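PDB 3DLC: putative S-adenosyl-L-methionine-dependent Methyltransferase from Methanococcus maripaludis, which binds S-adenosylmethionine and probably transfers its methyl group to an acceptor, as class I Rossmann-like methyltransferases do. Local coordinates for residues A[118-121]-A[122-126]. Sequence-based numbering, arbitrary orientation.
Sequences RGSV and FFWED. With SAM (S-adenosylmethionine), chain C.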
ATOM      1  N   ARG A 118      -0.684  -0.221  -1.077  1.00  5.94           N
ATOM      2  CA  ARG A 118      -1.615  -0.723  -2.075  1.00  6.28           C
ATOM      3  C   ARG A 118      -2.139  -2.068  -1.673  1.00  6.61           C
ATOM      4  O   ARG A 118      -1.374  -2.988  -1.387  1.00  8.17           O
ATOM      5  CB  ARG A 118      -0.961  -0.842  -3.454  1.00  6.35           C
ATOM      6  CG  ARG A 118      -1.920  -1.314  -4.509  1.00  7.49           C
ATOM      7  CD  ARG A 118      -1.242  -1.657  -5.865  1.00  7.54           C
ATOM      8  NE  ARG A 118      -2.258  -2.168  -6.756  1.00  8.26           N
ATOM      9  CZ  ARG A 118      -2.769  -3.400  -6.663  1.00  8.17           C
ATOM     10  NH1 ARG A 118      -2.209  -4.280  -5.862  1.00  9.56           N
ATOM     11  NH2 ARG A 118      -3.798  -3.738  -7.405  1.00  9.70           N
ATOM     12  N   GLY A 119      -3.444  -2.230  -1.720  0.50  6.73           N
ATOM     13  CA  GLY A 119      -4.034  -3.535  -1.520  0.50  7.78           C
ATOM     14  C   GLY A 119      -3.932  -4.173  -0.167  0.50  7.67           C
ATOM     15  O   GLY A 119      -4.089  -5.390  -0.089  0.50  8.95           O
ATOM     16  N   SER A 120      -3.541  -3.412   0.858  1.00  9.05           N
ATOM     17  CA  SER A 120      -3.444  -3.884   2.227  1.00  7.91           C
ATOM     18  C   SER A 120      -4.554  -3.400   3.162  1.00  8.02           C
ATOM     19  O   SER A 120      -5.048  -4.177   3.981  1.00  8.54           O
ATOM     20  CB  SER A 120      -2.052  -3.483   2.726  1.00  9.18           C
ATOM     21  OG  SER A 120      -1.671  -4.184   3.892  1.00  8.94           O
ATOM     22  N   VAL A 121      -4.956  -2.138   3.015  1.00  7.52           N
ATOM     23  CA  VAL A 121      -5.904  -1.534   3.929  1.00  7.57           C
ATOM     24  C   VAL A 121      -7.211  -2.295   4.032  1.00  8.43           C
ATOM     25  O   VAL A 121      -7.849  -2.279   5.071  1.00  9.93           O
ATOM     26  CB  VAL A 121      -6.147  -0.034   3.566  1.00  7.75           C
ATOM     27  CG1 VAL A 121      -6.835   0.111   2.215  1.00  8.23           C
ATOM     28  CG2 VAL A 121      -6.928   0.681   4.663  1.00  9.64           C
ATOM     29  N   PHE A 122      -7.604  -2.957   2.945  1.00  7.65           N
ATOM     30  CA  PHE A 122      -8.875  -3.676   2.872  1.00  8.29           C
ATOM     31  C   PHE A 122      -8.892  -4.909   3.754  1.00  9.16           C
ATOM     32  O   PHE A 122      -9.952  -5.456   4.023  1.00 11.83           O
ATOM     33  CB  PHE A 122      -9.184  -4.036   1.414  1.00  9.11           C
ATOM     34  CG  PHE A 122      -9.132  -2.856   0.497  1.00  8.92           C
ATOM     35  CD1 PHE A 122      -9.978  -1.786   0.637  1.00 10.11           C
ATOM     36  CD2 PHE A 122      -8.170  -2.788  -0.464  1.00 10.96           C
ATOM     37  CE1 PHE A 122      -9.883  -0.698  -0.193  1.00 11.17           C
ATOM     38  CE2 PHE A 122      -8.061  -1.687  -1.298  1.00 12.91           C
ATOM     39  CZ  PHE A 122      -8.919  -0.658  -1.167  1.00 12.80           C
ATOM     40  N   PHE A 123      -7.726  -5.314   4.238  1.00  8.40           N
ATOM     41  CA  PHE A 123      -7.600  -6.493   5.103  1.00 10.10           C
ATOM     42  C   PHE A 123      -7.396  -6.152   6.578  1.00 10.76           C
ATOM     43  O   PHE A 123      -7.579  -7.019   7.432  1.00 15.74           O
ATOM     44  CB  PHE A 123      -6.412  -7.373   4.659  1.00  9.79           C
ATOM     45  CG  PHE A 123      -6.552  -7.927   3.273  1.00  8.46           C
ATOM     46  CD1 PHE A 123      -7.456  -8.933   2.989  1.00  9.80           C
ATOM     47  CD2 PHE A 123      -5.758  -7.470   2.247  1.00  8.61           C
ATOM     48  CE1 PHE A 123      -7.518  -9.464   1.671  1.00 10.79           C
ATOM     49  CE2 PHE A 123      -5.826  -7.991   0.992  1.00 10.41           C
ATOM     50  CZ  PHE A 123      -6.733  -8.955   0.696  1.00 10.35           C
ATOM     51  N   TRP A 124      -7.010  -4.934   6.907  1.00 10.63           N
ATOM     52  CA  TRP A 124      -6.624  -4.638   8.283  1.00 10.83           C
ATOM     53  C   TRP A 124      -7.729  -4.778   9.283  1.00 11.50           C
ATOM     54  O   TRP A 124      -8.815  -4.291   9.062  1.00 11.52           O
ATOM     55  CB  TRP A 124      -6.020  -3.225   8.446  1.00 10.25           C
ATOM     56  CG  TRP A 124      -4.835  -2.974   7.594  1.00  9.23           C
ATOM     57  CD1 TRP A 124      -4.004  -3.904   7.015  1.00  9.94           C
ATOM     58  CD2 TRP A 124      -4.318  -1.695   7.217  1.00  9.22           C
ATOM     59  NE1 TRP A 124      -3.022  -3.278   6.289  1.00 10.84           N
ATOM     60  CE2 TRP A 124      -3.218  -1.922   6.365  1.00  8.27           C
ATOM     61  CE3 TRP A 124      -4.682  -0.382   7.493  1.00  9.17           C
ATOM     62  CZ2 TRP A 124      -2.489  -0.877   5.815  1.00  9.88           C
ATOM     63  CZ3 TRP A 124      -3.974   0.649   6.914  1.00 10.31           C
ATOM     64  CH2 TRP A 124      -2.893   0.394   6.084  1.00  9.71           C
ATOM     65  N   GLU A 125      -7.408  -5.445  10.387  1.00 11.93           N
ATOM     66  CA  GLU A 125      -8.299  -5.538  11.538  0.50 13.50           C
ATOM     67  C   GLU A 125      -8.137  -4.167  12.259  1.00 13.77           C
ATOM     68  O   GLU A 125      -7.239  -3.437  11.939  1.00 15.88           O
ATOM     69  CB  GLU A 125      -7.840  -6.721  12.437  0.50 14.72           C
ATOM     70  CG  GLU A 125      -7.922  -8.087  11.736  0.50 19.73           C
ATOM     71  CD  GLU A 125      -7.230  -9.242  12.489  0.50 22.67           C
ATOM     72  OE1 GLU A 125      -6.640  -9.024  13.577  0.50 21.97           O
ATOM     73  OE2 GLU A 125      -7.272 -10.381  11.966  0.50 24.70           O
ATOM     74  N   ASP A 126      -8.977  -3.776  13.190  1.00 16.25           N
ATOM     75  CA  ASP A 126      -8.672  -2.527  13.922  1.00 11.58           C
ATOM     76  C   ASP A 126      -8.018  -1.335  13.181  1.00 10.07           C
ATOM     77  O   ASP A 126      -6.904  -0.873  13.479  1.00  9.50           O
ATOM     78  CB  ASP A 126      -7.845  -2.866  15.153  1.00 11.92           C
ATOM     79  CG  ASP A 126      -7.928  -1.777  16.198  1.00 10.36           C
ATOM     80  OD1 ASP A 126      -8.643  -0.766  15.962  1.00 12.78           O
ATOM     81  OD2 ASP A 126      -7.241  -1.913  17.224  1.00 12.56           O
TER
HETATM   82  N   SAM C 220       1.355  -4.005  -1.881  1.00 11.17           N
HETATM   83  CA  SAM C 220       1.559  -5.234  -2.692  1.00 10.23           C
HETATM   84  C   SAM C 220       1.081  -5.007  -4.099  1.00 10.24           C
HETATM   85  O   SAM C 220       0.308  -4.072  -4.322  1.00 12.13           O
HETATM   86  OXT SAM C 220       1.434  -5.796  -4.968  1.00  9.97           O
HETATM   87  CB  SAM C 220       0.882  -6.422  -2.036  1.00 12.38           C
HETATM   88  CG  SAM C 220      -0.606  -6.344  -1.915  1.00 14.87           C
HETATM   89  SD  SAM C 220      -1.218  -7.837  -1.109  1.00 16.84           S
HETATM   90  CE  SAM C 220      -2.802  -7.821  -1.903  1.00 15.58           C
HETATM   91  C5' SAM C 220      -1.593  -7.284   0.638  1.00 18.30           C
HETATM   92  C4' SAM C 220      -0.432  -7.291   1.677  1.00 13.14           C
HETATM   93  O4' SAM C 220      -0.666  -6.626   2.961  1.00 10.62           O
HETATM   94  C3' SAM C 220       0.145  -8.700   1.968  1.00 10.61           C
HETATM   95  O3' SAM C 220       1.486  -8.712   1.588  1.00 12.49           O
HETATM   96  C2' SAM C 220      -0.039  -8.843   3.480  1.00  8.59           C
HETATM   97  O2' SAM C 220       0.859  -9.696   4.153  1.00  9.52           O
HETATM   98  C1' SAM C 220       0.014  -7.381   3.956  1.00  8.82           C
HETATM   99  N9  SAM C 220      -0.675  -7.138   5.234  1.00  7.85           N
HETATM  100  C8  SAM C 220      -1.980  -7.453   5.532  1.00  7.95           C
HETATM  101  N7  SAM C 220      -2.307  -7.009   6.769  1.00  7.97           N
HETATM  102  C5  SAM C 220      -1.181  -6.419   7.280  1.00  7.51           C
HETATM  103  C6  SAM C 220      -0.891  -5.821   8.509  1.00  7.77           C
HETATM  104  N6  SAM C 220      -1.745  -5.762   9.548  1.00  9.01           N
HETATM  105  N1  SAM C 220       0.338  -5.279   8.657  1.00  8.16           N
HETATM  106  C2  SAM C 220       1.281  -5.357   7.660  1.00  8.87           C
HETATM  107  N3  SAM C 220       1.067  -5.986   6.469  1.00  8.31           N
HETATM  108  C4  SAM C 220      -0.162  -6.475   6.317  1.00  7.60           C
HETATM  109  O   HOH W   1      -9.918  -3.230   6.754  1.00 13.49           O
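Trp124 lies back across the backbone of Ser120 and Val121 in the loop that follows strand 112-118 of a Rossmann-like methyltransferase fold and forms one wall of the S-adenosylmethionine pocket. The tight part is the packing of this indole on the backbone: Val121 CA stands over one face, 3.7 Å from the centroid of the six-membered ring in a CH-pi contact. Being anti to the backbone N puts Val121 CG2 over the same face, outward past the CE3-CZ3 bond and 3.7 Å from Trp124 CZ3, and leaves CG1 for Phe122. Helix 127-137 packs on the same indole through Ala130 and Ile134. Trp124 NE1 donates to Ser120 OG at 2.9 Å, a bent bond (142°) with the oxygen tilted out of the indole plane. Ser120 OG in turn donates to SAM O4' at 2.8 Å. Trp124 thus helps hold the hydroxyl, and its edge borders the adenine directly, CD1 3.5 Å from SAM N7. With a leucine in place of Trp124, Ser120 OG would probably lose its N-H donor and be freer to turn from the ribose, and Val121 would lose the flat surface under its CA. The turn is closed by Phe123 N to Ser120 O and, weakly, by Trp124 N to Val121 O. The solvent side has exposed Glu125 and a water donating to Val121 O and Trp124 O. Arg118, extended from CG to NE, gives NH1 to SAM O in its guanidinium plane. Phe122 and Phe123 are partly exposed, yet Phe123 CE2 lies 3.3 Å from Gly119 O, and Val121 CG1 sits over the Phe122 ring, 3.8 Å from its centroid and 5° off the normal.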